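Local coordinates for protein multiheme cytochrome cf (Carboxydothermus ferrireducens DSM 11255, PDB 6QVM) that probably passes electrons through its eleven heme c groups to insoluble extracellular Fe(III), while set in the S-layer of the cell, at residues Y541-S546 with I658-L663; F561-P566 with Y592-V597; A611-V616 with A654-H659; D617-N622 with L667-E672. One frame throughout, in Å; residues are numbered along the deposited sequence.

Contact 1 (Y541-S546 with I658-L663). With HEC (heme c), chain N; NGA (2-acetamido-2-deoxy-beta-D-galactopyranose), chain C.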
# COMPACT_ATOMS: atom_id res chain seq x y z
N TYR A 541 -37.00 -15.06 3.22
CA TYR A 541 -36.45 -14.07 2.30
C TYR A 541 -36.73 -12.66 2.80
O TYR A 541 -37.84 -12.34 3.23
CB TYR A 541 -37.02 -14.28 0.89
CG TYR A 541 -36.58 -15.57 0.21
CD1 TYR A 541 -35.35 -15.67 -0.42
CD2 TYR A 541 -37.41 -16.69 0.19
CE1 TYR A 541 -34.95 -16.85 -1.04
CE2 TYR A 541 -37.02 -17.87 -0.43
CZ TYR A 541 -35.79 -17.95 -1.04
OH TYR A 541 -35.40 -19.13 -1.66
N ASN A 542 -35.69 -11.82 2.76
CA ASN A 542 -35.73 -10.48 3.34
C ASN A 542 -36.40 -9.50 2.38
O ASN A 542 -35.90 -9.30 1.27
CB ASN A 542 -34.29 -10.04 3.65
CG ASN A 542 -34.20 -8.68 4.32
OD1 ASN A 542 -35.12 -7.86 4.27
ND2 ASN A 542 -33.06 -8.43 4.95
N PRO A 543 -37.50 -8.85 2.78
CA PRO A 543 -38.17 -7.91 1.86
C PRO A 543 -37.28 -6.76 1.41
O PRO A 543 -37.52 -6.20 0.33
CB PRO A 543 -39.37 -7.41 2.68
CG PRO A 543 -39.60 -8.49 3.68
CD PRO A 543 -38.24 -9.01 4.04
N MET A 544 -36.28 -6.38 2.20
CA MET A 544 -35.31 -5.37 1.80
C MET A 544 -33.97 -6.00 1.44
O MET A 544 -32.94 -5.34 1.52
CB MET A 544 -35.14 -4.32 2.90
CG MET A 544 -36.29 -3.32 2.94
SD MET A 544 -36.17 -2.08 4.24
CE MET A 544 -37.15 -2.84 5.52
N GLY A 545 -33.98 -7.27 1.02
CA GLY A 545 -32.77 -8.02 0.73
C GLY A 545 -32.03 -7.58 -0.52
O GLY A 545 -30.89 -8.01 -0.72
N SER A 546 -32.64 -6.75 -1.36
CA SER A 546 -31.90 -6.14 -2.47
C SER A 546 -30.95 -5.06 -1.99
O SER A 546 -30.15 -4.56 -2.80
CB SER A 546 -32.87 -5.57 -3.51
OG SER A 546 -33.50 -6.60 -4.25
N ILE A 658 -35.23 -4.04 11.20
CA ILE A 658 -35.04 -3.53 9.84
C ILE A 658 -34.20 -4.51 9.01
O ILE A 658 -34.44 -4.66 7.81
CB ILE A 658 -34.40 -2.13 9.89
CG1 ILE A 658 -35.37 -1.13 10.53
CG2 ILE A 658 -34.02 -1.67 8.49
CD1 ILE A 658 -36.59 -0.86 9.68
N HIS A 659 -33.23 -5.18 9.63
CA HIS A 659 -32.40 -6.14 8.90
C HIS A 659 -33.21 -7.25 8.23
O HIS A 659 -32.68 -7.93 7.35
CB HIS A 659 -31.36 -6.75 9.85
CG HIS A 659 -30.26 -5.80 10.23
ND1 HIS A 659 -29.34 -6.09 11.21
CD2 HIS A 659 -29.95 -4.57 9.77
CE1 HIS A 659 -28.50 -5.07 11.33
NE2 HIS A 659 -28.85 -4.14 10.47
N ASN A 660 -34.46 -7.47 8.65
CA ASN A 660 -35.35 -8.44 8.02
C ASN A 660 -36.74 -8.30 8.63
O ASN A 660 -37.05 -8.96 9.62
CB ASN A 660 -34.84 -9.87 8.19
CG ASN A 660 -35.49 -10.84 7.22
OD1 ASN A 660 -36.59 -10.60 6.73
ND2 ASN A 660 -34.80 -11.93 6.92
N THR A 661 -37.58 -7.45 8.02
CA THR A 661 -38.89 -7.16 8.61
C THR A 661 -39.74 -8.42 8.72
O THR A 661 -40.49 -8.59 9.69
CB THR A 661 -39.62 -6.09 7.80
OG1 THR A 661 -39.65 -6.49 6.42
CG2 THR A 661 -38.93 -4.75 7.94
N ALA A 662 -39.63 -9.32 7.75
CA ALA A 662 -40.49 -10.50 7.72
C ALA A 662 -40.01 -11.57 8.71
O ALA A 662 -40.83 -12.20 9.39
CB ALA A 662 -40.55 -11.08 6.31
N LEU A 663 -38.70 -11.78 8.80
CA LEU A 663 -38.19 -12.66 9.85
C LEU A 663 -38.48 -12.10 11.23
O LEU A 663 -38.66 -12.86 12.18
CB LEU A 663 -36.68 -12.88 9.67
CG LEU A 663 -36.04 -13.86 10.67
CD1 LEU A 663 -36.73 -15.20 10.58
CD2 LEU A 663 -34.55 -14.00 10.42
FE HEC N . -27.65 -2.76 9.86
CHA HEC N . -28.08 -1.63 13.04
CHB HEC N . -24.82 -4.53 10.90
CHC HEC N . -27.42 -4.24 6.81
CHD HEC N . -30.19 -0.70 8.69
NA HEC N . -26.63 -3.03 11.61
C1A HEC N . -26.99 -2.45 12.81
C2A HEC N . -26.01 -2.86 13.81
C3A HEC N . -25.12 -3.65 13.22
C4A HEC N . -25.48 -3.78 11.83
CMA HEC N . -23.90 -4.30 13.91
CAA HEC N . -26.02 -2.44 15.29
CBA HEC N . -25.45 -1.04 15.32
CGA HEC N . -25.85 -0.37 16.61
O1A HEC N . -26.39 0.76 16.55
O2A HEC N . -25.62 -0.98 17.69
NB HEC N . -26.34 -4.11 9.01
C1B HEC N . -25.31 -4.79 9.64
C2B HEC N . -24.83 -5.82 8.75
C3B HEC N . -25.54 -5.74 7.60
C4B HEC N . -26.51 -4.66 7.75
CMB HEC N . -23.66 -6.78 9.08
CAB HEC N . -25.39 -6.62 6.34
CBB HEC N . -25.71 -8.10 6.65
NC HEC N . -28.61 -2.48 8.09
C1C HEC N . -28.35 -3.22 6.95
C2C HEC N . -29.25 -2.77 5.91
C3C HEC N . -30.05 -1.82 6.42
C4C HEC N . -29.64 -1.61 7.80
CMC HEC N . -29.32 -3.39 4.49
CAC HEC N . -31.18 -1.03 5.70
CBC HEC N . -32.32 -1.97 5.26
ND HEC N . -28.94 -1.37 10.73
C1D HEC N . -29.91 -0.65 10.04
C2D HEC N . -30.61 0.18 11.00
C3D HEC N . -29.95 -0.09 12.36
C4D HEC N . -28.93 -1.08 12.10
CMD HEC N . -31.76 1.16 10.70
CAD HEC N . -30.34 0.56 13.70
CBD HEC N . -29.14 1.33 14.23
CGD HEC N . -29.53 2.75 14.58
O1D HEC N . -28.82 3.69 14.15
O2D HEC N . -30.56 2.93 15.29
C1 NGA C . -35.36 -20.34 -2.32
C2 NGA C . -34.80 -21.11 -3.53
C3 NGA C . -35.40 -22.51 -3.72
C4 NGA C . -35.61 -23.21 -2.39
C5 NGA C . -36.29 -22.28 -1.39
C6 NGA C . -36.54 -22.96 -0.06
C7 NGA C . -34.21 -19.35 -5.09
C8 NGA C . -34.16 -19.04 -6.56
N2 NGA C . -35.04 -20.33 -4.72
O3 NGA C . -34.58 -23.32 -4.56
O4 NGA C . -34.38 -23.63 -1.86
O5 NGA C . -35.46 -21.16 -1.18
O6 NGA C . -36.56 -21.98 0.96
O7 NGA C . -33.52 -18.72 -4.30
O HOH W 1 -36.13 -5.85 6.11
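Tyr541 faces the start of helix 661-672 with its carbonyl oxygen, 4.3 Å from Ala662 CB, while its ring turns outward. This exposed tyrosine is a glycosylation site, Tyr541 OH being joined covalently to C1 of the N-acetylgalactosamine. Asn542 follows with CG anti to the backbone N (chi1 -178°), which lays its amide flat on that of Asn660, the planes 8° apart and the side chains running in opposite directions. Its OD1 accepts from Met544 N at 2.8 Å, from above the carbonyl plane, closing an Asx turn, and takes a further bond from a water that also links Ile658 O and Thr661 N; ND2 is held by Phe523 O. Pro543, whose ring holds phi near the value needed at the second position of the type I turn from Asn542 to Gly545, sets CG 3.4 Å from Thr661 OG1 and 3.8 Å from Ala662 CB. Met544 bends at its thioether, putting CE 3.6 Å from Thr661 CG2 and leaving SD, a soft donor, to bind the iron of the heme attached to Cys595, facing His599. Across the contact, Asn660 caps the helix, its OD1 accepting from Leu663 N at 3.2 Å, while ND2 bonds to Val522 O. His659 NE2 binds the iron of the other heme, opposite His553. One small contact thus gives axial ligands to two c-type hemes in the cluster of a multiheme cytochrome c.

Contact 2 (F561-P566 with Y592-V597). With HEC (heme c), chain O.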
# COMPACT_ATOMS: atom_id res chain seq x y z
N PHE A 561 -21.14 4.66 9.66
CA PHE A 561 -21.85 3.42 9.95
C PHE A 561 -23.14 3.64 10.73
O PHE A 561 -23.90 2.69 10.96
CB PHE A 561 -20.94 2.43 10.68
CG PHE A 561 -19.78 1.94 9.86
CD1 PHE A 561 -19.94 0.89 8.98
CD2 PHE A 561 -18.54 2.53 9.96
CE1 PHE A 561 -18.89 0.43 8.22
CE2 PHE A 561 -17.47 2.09 9.20
CZ PHE A 561 -17.65 1.03 8.33
N LYS A 562 -23.42 4.88 11.12
CA LYS A 562 -24.68 5.20 11.77
C LYS A 562 -25.77 5.35 10.72
O LYS A 562 -25.61 6.10 9.75
CB LYS A 562 -24.54 6.49 12.58
CG LYS A 562 -23.49 6.43 13.68
CD LYS A 562 -23.91 5.49 14.80
CE LYS A 562 -22.84 5.43 15.87
NZ LYS A 562 -23.33 4.80 17.13
N VAL A 563 -26.88 4.65 10.91
CA VAL A 563 -27.94 4.62 9.92
C VAL A 563 -28.88 5.80 10.15
O VAL A 563 -29.30 6.06 11.28
CB VAL A 563 -28.71 3.29 9.99
CG1 VAL A 563 -29.51 3.07 8.74
CG2 VAL A 563 -27.76 2.13 10.22
N GLY A 564 -29.19 6.51 9.07
CA GLY A 564 -30.30 7.44 9.12
C GLY A 564 -31.62 6.71 9.17
O GLY A 564 -31.78 5.60 8.68
N LYS A 565 -32.60 7.34 9.80
CA LYS A 565 -33.92 6.77 9.98
C LYS A 565 -34.99 7.80 9.64
O LYS A 565 -35.81 8.15 10.49
CB LYS A 565 -34.07 6.28 11.42
CG LYS A 565 -33.17 5.09 11.75
CD LYS A 565 -33.21 4.70 13.23
CE LYS A 565 -32.58 5.77 14.10
NZ LYS A 565 -32.55 5.37 15.53
N PRO A 566 -35.05 8.28 8.39
CA PRO A 566 -34.19 7.93 7.27
C PRO A 566 -32.93 8.80 7.12
O PRO A 566 -31.93 8.36 6.52
CB PRO A 566 -35.11 8.12 6.08
CG PRO A 566 -35.99 9.25 6.50
CD PRO A 566 -36.17 9.14 7.97
N TYR A 592 -26.65 12.48 5.58
CA TYR A 592 -27.06 11.58 4.51
C TYR A 592 -28.39 10.92 4.84
O TYR A 592 -28.85 10.91 5.98
CB TYR A 592 -25.99 10.52 4.24
CG TYR A 592 -25.49 9.76 5.45
CD1 TYR A 592 -26.16 8.64 5.94
CD2 TYR A 592 -24.31 10.12 6.08
CE1 TYR A 592 -25.69 7.93 7.04
CE2 TYR A 592 -23.83 9.43 7.17
CZ TYR A 592 -24.52 8.33 7.65
OH TYR A 592 -24.04 7.64 8.74
N ASN A 593 -29.00 10.36 3.79
CA ASN A 593 -30.23 9.59 3.88
C ASN A 593 -29.89 8.13 3.60
O ASN A 593 -29.40 7.81 2.51
CB ASN A 593 -31.28 10.12 2.89
CG ASN A 593 -32.64 9.45 3.04
OD1 ASN A 593 -32.74 8.25 3.32
ND2 ASN A 593 -33.70 10.23 2.83
N SER A 594 -30.17 7.25 4.57
CA SER A 594 -29.79 5.85 4.44
C SER A 594 -30.81 5.02 3.67
O SER A 594 -30.60 3.81 3.51
CB SER A 594 -29.58 5.21 5.82
OG SER A 594 -28.39 5.69 6.43
N CYS A 595 -31.90 5.62 3.17
CA CYS A 595 -33.04 4.85 2.69
C CYS A 595 -33.58 5.30 1.34
O CYS A 595 -34.35 4.54 0.74
CB CYS A 595 -34.18 4.91 3.71
SG CYS A 595 -33.66 4.66 5.42
N SER A 596 -33.21 6.48 0.84
CA SER A 596 -33.87 7.01 -0.35
C SER A 596 -33.33 6.44 -1.66
O SER A 596 -33.69 6.95 -2.73
CB SER A 596 -33.77 8.53 -0.37
OG SER A 596 -32.42 8.97 -0.29
N VAL A 597 -32.50 5.39 -1.63
CA VAL A 597 -32.22 4.66 -2.86
C VAL A 597 -33.45 3.89 -3.30
O VAL A 597 -33.72 3.75 -4.50
CB VAL A 597 -31.00 3.73 -2.67
CG1 VAL A 597 -30.94 2.67 -3.76
CG2 VAL A 597 -29.71 4.55 -2.66
FE HEC O . -37.19 -0.29 3.40
CHA HEC O . -40.37 -1.57 3.48
CHB HEC O . -37.68 1.01 6.58
CHC HEC O . -34.05 1.13 3.31
CHD HEC O . -36.79 -1.32 0.12
NA HEC O . -38.73 -0.27 4.76
C1A HEC O . -39.96 -0.89 4.60
C2A HEC O . -40.73 -0.68 5.81
C3A HEC O . -39.98 0.02 6.66
C4A HEC O . -38.72 0.31 6.02
CMA HEC O . -40.41 0.46 8.08
CAA HEC O . -42.16 -1.21 6.08
CBA HEC O . -42.03 -2.71 6.34
CGA HEC O . -43.35 -3.32 6.74
O1A HEC O . -44.31 -2.56 7.07
O2A HEC O . -43.45 -4.57 6.74
NB HEC O . -36.08 0.83 4.70
C1B HEC O . -36.49 1.29 5.94
C2B HEC O . -35.44 2.11 6.49
C3B HEC O . -34.44 2.15 5.59
C4B HEC O . -34.81 1.34 4.44
CMB HEC O . -35.51 2.82 7.86
CAB HEC O . -33.10 2.91 5.72
CBB HEC O . -32.27 2.24 6.83
NC HEC O . -35.72 -0.08 1.97
C1C HEC O . -34.46 0.45 2.18
C2C HEC O . -33.63 0.09 1.04
C3C HEC O . -34.42 -0.50 0.12
C4C HEC O . -35.73 -0.67 0.72
CMC HEC O . -32.20 0.62 0.80
CAC HEC O . -34.05 -1.00 -1.29
CBC HEC O . -33.02 -2.15 -1.24
ND HEC O . -38.38 -1.29 2.02
C1D HEC O . -38.01 -1.60 0.71
C2D HEC O . -39.11 -2.26 0.06
C3D HEC O . -40.22 -2.34 1.11
C4D HEC O . -39.68 -1.71 2.29
CMD HEC O . -39.13 -2.78 -1.39
CAD HEC O . -41.62 -2.95 0.95
CBD HEC O . -41.50 -4.47 0.91
CGD HEC O . -42.78 -5.08 0.38
O1D HEC O . -43.87 -4.75 0.91
O2D HEC O . -42.70 -5.90 -0.58
O HOH W 2 -21.94 5.95 7.25
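Ser594 packs against the loop 563-566 through its short side chain. CB rests on Val563 CG1 at 3.6 Å; beyond it OG accepts from Gly564 N at 2.9 Å and is also hydrogen-bonded to Cys552 O, so a buried hydroxyl has two partners. Glycine suits position 564 because a CB there would run into Pro566 O. That carbonyl, following a cis peptide bond, accepts from Ser594 N at 2.9 Å. Upstream, Tyr592 holds CG between its backbone N and carbonyl carbon (chi1 51°), which carries the ring edge to Lys562 O; OH donates to this oxygen, although the modelled length is doubtfully short, and a water ties the same hydroxyl to Phe561 N. Asn593 OD1 accepts from Cys595 N at 2.8 Å, an Asx turn, and lies 3.6 Å from Pro566 CB. A leucine in place of Asn593 would probably leave Cys595 N without this acceptor and set the turn before the heme attachment free to shift. Cys595, the first cysteine of a CXXCH motif, packs SG 3.8 Å from Pro566 CB and is joined through it to heme CAB at 1.9 Å. Hydrogen bonds to main-chain atoms thus fix the peptide immediately before a covalent thioether, which probably restrains the position of the heme edge.

Contact 3 (A611-V616 with A654-H659). With HEC (heme c), chain N.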
# COMPACT_ATOMS: atom_id res chain seq x y z
N ALA A 611 -42.66 4.72 13.65
CA ALA A 611 -43.78 3.79 13.77
C ALA A 611 -43.30 2.35 13.85
O ALA A 611 -43.49 1.69 14.88
CB ALA A 611 -44.73 3.96 12.59
N TRP A 612 -42.67 1.86 12.78
CA TRP A 612 -42.17 0.49 12.78
C TRP A 612 -41.19 0.24 13.92
O TRP A 612 -41.20 -0.84 14.52
CB TRP A 612 -41.52 0.15 11.44
CG TRP A 612 -40.79 -1.16 11.47
CD1 TRP A 612 -39.50 -1.37 11.89
CD2 TRP A 612 -41.30 -2.44 11.09
NE1 TRP A 612 -39.18 -2.70 11.79
CE2 TRP A 612 -40.26 -3.38 11.30
CE3 TRP A 612 -42.53 -2.89 10.60
CZ2 TRP A 612 -40.42 -4.74 11.04
CZ3 TRP A 612 -42.68 -4.24 10.33
CH2 TRP A 612 -41.64 -5.15 10.55
N THR A 613 -40.33 1.22 14.23
CA THR A 613 -39.25 0.99 15.18
C THR A 613 -39.77 0.94 16.62
O THR A 613 -39.39 0.05 17.38
CB THR A 613 -38.17 2.06 15.01
OG1 THR A 613 -37.01 1.45 14.41
CG2 THR A 613 -37.78 2.67 16.36
N ASP A 614 -40.66 1.87 16.99
CA ASP A 614 -41.30 1.77 18.30
C ASP A 614 -42.06 0.46 18.42
O ASP A 614 -41.91 -0.28 19.39
CB ASP A 614 -42.26 2.95 18.52
CG ASP A 614 -41.56 4.29 18.55
OD1 ASP A 614 -40.36 4.34 18.89
OD2 ASP A 614 -42.22 5.31 18.25
N LYS A 615 -42.87 0.17 17.40
CA LYS A 615 -43.72 -1.01 17.40
C LYS A 615 -42.93 -2.30 17.57
O LYS A 615 -43.45 -3.29 18.10
CB LYS A 615 -44.55 -1.00 16.12
CG LYS A 615 -45.26 -2.28 15.76
CD LYS A 615 -45.92 -2.10 14.40
CE LYS A 615 -46.54 -3.39 13.90
NZ LYS A 615 -45.50 -4.41 13.60
N VAL A 616 -41.67 -2.32 17.14
CA VAL A 616 -40.83 -3.49 17.35
C VAL A 616 -40.18 -3.46 18.73
O VAL A 616 -40.15 -4.48 19.41
CB VAL A 616 -39.79 -3.63 16.21
CG1 VAL A 616 -38.84 -4.79 16.49
CG2 VAL A 616 -40.50 -3.84 14.89
N ALA A 654 -30.23 -5.85 16.90
CA ALA A 654 -30.14 -4.43 17.26
C ALA A 654 -30.51 -3.50 16.12
O ALA A 654 -30.11 -2.33 16.12
CB ALA A 654 -28.74 -4.08 17.78
N SER A 655 -31.27 -3.98 15.14
CA SER A 655 -31.71 -3.15 14.03
C SER A 655 -33.18 -2.77 14.12
O SER A 655 -33.71 -2.17 13.17
CB SER A 655 -31.44 -3.86 12.70
OG SER A 655 -32.40 -4.86 12.44
N HIS A 656 -33.84 -3.11 15.23
CA HIS A 656 -35.28 -2.94 15.38
C HIS A 656 -36.03 -3.68 14.27
O HIS A 656 -37.06 -3.21 13.77
CB HIS A 656 -35.68 -1.46 15.41
CG HIS A 656 -34.82 -0.63 16.30
ND1 HIS A 656 -34.26 -1.11 17.46
CD2 HIS A 656 -34.41 0.66 16.20
CE1 HIS A 656 -33.55 -0.15 18.04
NE2 HIS A 656 -33.63 0.93 17.29
N GLY A 657 -35.49 -4.82 13.86
CA GLY A 657 -36.11 -5.63 12.84
C GLY A 657 -35.96 -5.14 11.42
O GLY A 657 -36.50 -5.76 10.50
N ILE A 658 -35.23 -4.04 11.20
CA ILE A 658 -35.04 -3.53 9.84
C ILE A 658 -34.20 -4.51 9.01
O ILE A 658 -34.44 -4.66 7.81
CB ILE A 658 -34.40 -2.13 9.89
CG1 ILE A 658 -35.37 -1.13 10.53
CG2 ILE A 658 -34.02 -1.67 8.49
CD1 ILE A 658 -36.59 -0.86 9.68
N HIS A 659 -33.23 -5.18 9.63
CA HIS A 659 -32.40 -6.14 8.90
C HIS A 659 -33.21 -7.25 8.23
O HIS A 659 -32.68 -7.93 7.35
CB HIS A 659 -31.36 -6.75 9.85
CG HIS A 659 -30.26 -5.80 10.23
ND1 HIS A 659 -29.34 -6.09 11.21
CD2 HIS A 659 -29.95 -4.57 9.77
CE1 HIS A 659 -28.50 -5.07 11.33
NE2 HIS A 659 -28.85 -4.14 10.47
FE HEC N . -27.65 -2.76 9.86
CHA HEC N . -28.08 -1.63 13.04
CHB HEC N . -24.82 -4.53 10.90
CHC HEC N . -27.42 -4.24 6.81
CHD HEC N . -30.19 -0.70 8.69
NA HEC N . -26.63 -3.03 11.61
C1A HEC N . -26.99 -2.45 12.81
C2A HEC N . -26.01 -2.86 13.81
C3A HEC N . -25.12 -3.65 13.22
C4A HEC N . -25.48 -3.78 11.83
CMA HEC N . -23.90 -4.30 13.91
CAA HEC N . -26.02 -2.44 15.29
CBA HEC N . -25.45 -1.04 15.32
CGA HEC N . -25.85 -0.37 16.61
O1A HEC N . -26.39 0.76 16.55
O2A HEC N . -25.62 -0.98 17.69
NB HEC N . -26.34 -4.11 9.01
C1B HEC N . -25.31 -4.79 9.64
C2B HEC N . -24.83 -5.82 8.75
C3B HEC N . -25.54 -5.74 7.60
C4B HEC N . -26.51 -4.66 7.75
CMB HEC N . -23.66 -6.78 9.08
CAB HEC N . -25.39 -6.62 6.34
CBB HEC N . -25.71 -8.10 6.65
NC HEC N . -28.61 -2.48 8.09
C1C HEC N . -28.35 -3.22 6.95
C2C HEC N . -29.25 -2.77 5.91
C3C HEC N . -30.05 -1.82 6.42
C4C HEC N . -29.64 -1.61 7.80
CMC HEC N . -29.32 -3.39 4.49
CAC HEC N . -31.18 -1.03 5.70
CBC HEC N . -32.32 -1.97 5.26
ND HEC N . -28.94 -1.37 10.73
C1D HEC N . -29.91 -0.65 10.04
C2D HEC N . -30.61 0.18 11.00
C3D HEC N . -29.95 -0.09 12.36
C4D HEC N . -28.93 -1.08 12.10
CMD HEC N . -31.76 1.16 10.70
CAD HEC N . -30.34 0.56 13.70
CBD HEC N . -29.14 1.33 14.23
CGD HEC N . -29.53 2.75 14.58
O1D HEC N . -28.82 3.69 14.15
O2D HEC N . -30.56 2.93 15.29
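His656 and Gly657, both with positive phi, form the centre of a type I' turn from Ser655 to Ile658 that presses on helix 611-616, Thr613 CA and His656 CA standing 5.6 Å apart. Trp612 reaches across with CG anti to the backbone N (chi1 170°), and its indole NE1 donates to His656 O at 2.9 Å, in the carbonyl plane but with the acceptor tilted from the ring. Val616 CG2 lies over one face of the indole, toward its rim, and its CG1 touches His656 O at 3.6 Å. Trp612 CD1 also meets Ile658 CD1 at 3.7 Å. A phenylalanine at Trp612 would probably leave His656 O without its donor and open a gap beside Ile658. Glycine tolerates the positive phi of Gly657 (76°), and a side chain there would point into the Trp612 and Val616 packing. Thr613 OG1 lies 3.3 Å from His656 CD2. Ser655 OG accepts from His659 N at 2.9 Å, and Ser655 CB sits over the centre of the His659 ring, whose ND1 is held by Asp653. The turn, with Ser655 and Asp653, forms a second shell of the bis-histidine heme c site and probably helps position His659; helix 611-616 backs the turn from outside.

Contact 4 (D617-N622 with L667-E672)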
# COMPACT_ATOMS: atom_id res chain seq x y z
N ASP A 617 -39.67 -2.30 19.16
CA ASP A 617 -39.11 -2.18 20.50
C ASP A 617 -40.13 -2.57 21.56
O ASP A 617 -39.83 -3.32 22.49
CB ASP A 617 -38.61 -0.75 20.74
CG ASP A 617 -37.41 -0.39 19.88
OD1 ASP A 617 -36.61 -1.30 19.56
OD2 ASP A 617 -37.28 0.80 19.53
N THR A 618 -41.34 -2.03 21.44
CA THR A 618 -42.45 -2.38 22.33
C THR A 618 -42.60 -3.89 22.46
O THR A 618 -42.59 -4.44 23.57
CB THR A 618 -43.74 -1.77 21.79
OG1 THR A 618 -43.65 -0.35 21.85
CG2 THR A 618 -44.93 -2.26 22.59
N ARG A 619 -42.67 -4.57 21.32
CA ARG A 619 -43.05 -5.98 21.33
C ARG A 619 -41.95 -6.86 21.90
O ARG A 619 -42.25 -7.89 22.51
CB ARG A 619 -43.45 -6.44 19.93
CG ARG A 619 -44.80 -5.90 19.47
CD ARG A 619 -45.16 -6.43 18.09
NE ARG A 619 -45.24 -7.89 18.08
CZ ARG A 619 -45.43 -8.63 16.99
NH1 ARG A 619 -45.56 -8.05 15.80
NH2 ARG A 619 -45.52 -9.96 17.09
N VAL A 620 -40.68 -6.50 21.72
CA VAL A 620 -39.62 -7.31 22.32
C VAL A 620 -39.54 -7.06 23.82
O VAL A 620 -39.36 -8.00 24.60
CB VAL A 620 -38.26 -7.10 21.64
CG1 VAL A 620 -38.08 -8.08 20.49
CG2 VAL A 620 -38.06 -5.67 21.18
N ASN A 621 -39.67 -5.81 24.26
CA ASN A 621 -39.57 -5.50 25.68
C ASN A 621 -40.65 -6.24 26.48
O ASN A 621 -40.37 -6.80 27.54
CB ASN A 621 -39.68 -4.00 25.91
CG ASN A 621 -38.39 -3.27 25.57
OD1 ASN A 621 -37.30 -3.82 25.66
ND2 ASN A 621 -38.52 -2.01 25.18
N ASN A 622 -41.88 -6.27 25.97
CA ASN A 622 -42.98 -6.94 26.64
C ASN A 622 -42.87 -8.46 26.58
O ASN A 622 -43.70 -9.15 27.18
CB ASN A 622 -44.30 -6.47 26.03
CG ASN A 622 -44.42 -4.96 25.99
OD1 ASN A 622 -43.45 -4.25 26.22
ND2 ASN A 622 -45.62 -4.46 25.69
N LEU A 667 -40.67 -13.89 14.04
CA LEU A 667 -39.98 -14.22 15.28
C LEU A 667 -40.76 -13.74 16.49
O LEU A 667 -40.82 -14.44 17.51
CB LEU A 667 -38.57 -13.62 15.29
CG LEU A 667 -37.47 -14.39 14.56
CD1 LEU A 667 -36.09 -13.88 14.97
CD2 LEU A 667 -37.58 -15.89 14.83
N LEU A 668 -41.37 -12.56 16.41
CA LEU A 668 -42.12 -12.03 17.55
C LEU A 668 -43.43 -12.78 17.75
O LEU A 668 -43.85 -12.99 18.89
CB LEU A 668 -42.37 -10.53 17.35
CG LEU A 668 -41.11 -9.66 17.39
CD1 LEU A 668 -41.49 -8.19 17.32
CD2 LEU A 668 -40.30 -9.96 18.63
N ASP A 669 -44.08 -13.19 16.66
CA ASP A 669 -45.31 -13.96 16.78
C ASP A 669 -45.06 -15.34 17.35
O ASP A 669 -45.75 -15.78 18.27
CB ASP A 669 -46.00 -14.05 15.42
CG ASP A 669 -46.60 -12.72 14.98
OD1 ASP A 669 -46.56 -11.75 15.78
OD2 ASP A 669 -47.09 -12.64 13.84
N LYS A 670 -44.05 -16.04 16.83
CA LYS A 670 -43.66 -17.33 17.39
C LYS A 670 -43.04 -17.20 18.77
O LYS A 670 -42.72 -18.22 19.38
CB LYS A 670 -42.69 -18.03 16.43
N ALA A 671 -42.86 -15.98 19.27
CA ALA A 671 -42.41 -15.77 20.64
C ALA A 671 -43.50 -15.25 21.56
O ALA A 671 -43.45 -15.50 22.76
CB ALA A 671 -41.22 -14.80 20.70
N GLU A 672 -44.48 -14.53 21.02
CA GLU A 672 -45.67 -14.18 21.78
C GLU A 672 -46.63 -15.35 21.91
O GLU A 672 -47.46 -15.35 22.82
CB GLU A 672 -46.37 -12.98 21.14
CG GLU A 672 -45.56 -11.69 21.23
CD GLU A 672 -46.19 -10.54 20.46
OE1 GLU A 672 -47.06 -10.80 19.60
OE2 GLU A 672 -45.82 -9.38 20.73
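Arg619 leaves its helix with CG beside the backbone N and then folds at chi3 (60°), swinging the guanidinium toward helix 667-672, while Glu672 stays extended beyond CG (chi2 174°) to meet it. The two cross at about a right angle and form a salt bridge: Arg619 NE donates to Glu672 OE2 at 3.1 Å, arriving from above the carboxylate plane, and a weaker bond runs from Arg619 NH2 to Glu672 OE1. Asp669, one helical turn earlier, sets OD1 at the edge of the guanidinium near its plane and bonds to NH2; the charges pair as a salt bridge, though the modelled separation is doubtfully short. Two acids three residues apart thus face one flank of the helix and share a single arginine, a long residue able to span the groove. Since Glu672 ends helix 661-672, where a carboxylate is disfavoured by the helix dipole, the arginine probably offsets that cost. Leu668 supplies the greasy floor: its CB lies 3.2 Å from Arg619 NH2 over one face of the guanidinium, its CD1 3.7 Å from Arg619 CB. Deeper in, Leu668 CD2 meets Val620 CG1 at 3.5 Å. Segments 617-622 and 667-672 run at 30° to each other, their axes 10.7 Å apart at closest approach, and helix 641-652 packs against both, touching Val620 through Val650 and Leu667 through Leu646 and Ile649.

Overall arrangement
Contacts 1 to 3 gather round two neighbouring hemes, close enough together for fast electron transfer to be likely. Contacts 1 and 3 share Ile658 and His659 and also touch directly, Thr661 CG2 lying 3.4 Å from Trp612 CZ2. Contact 2 covalently attaches, through Cys595, the heme whose iron is bound by Met544 of contact 1; its centre is 16 Å from that of contact 1 and 14 Å from that of contact 3. Contact 4 sits further out, 11 Å from contact 3 between centres, and continues both helices: 606-628 from contact 3 and 661-672 from contact 1. His656 ND1 meets Asp617 OD1 at 3.2 Å where contacts 3 and 4 join.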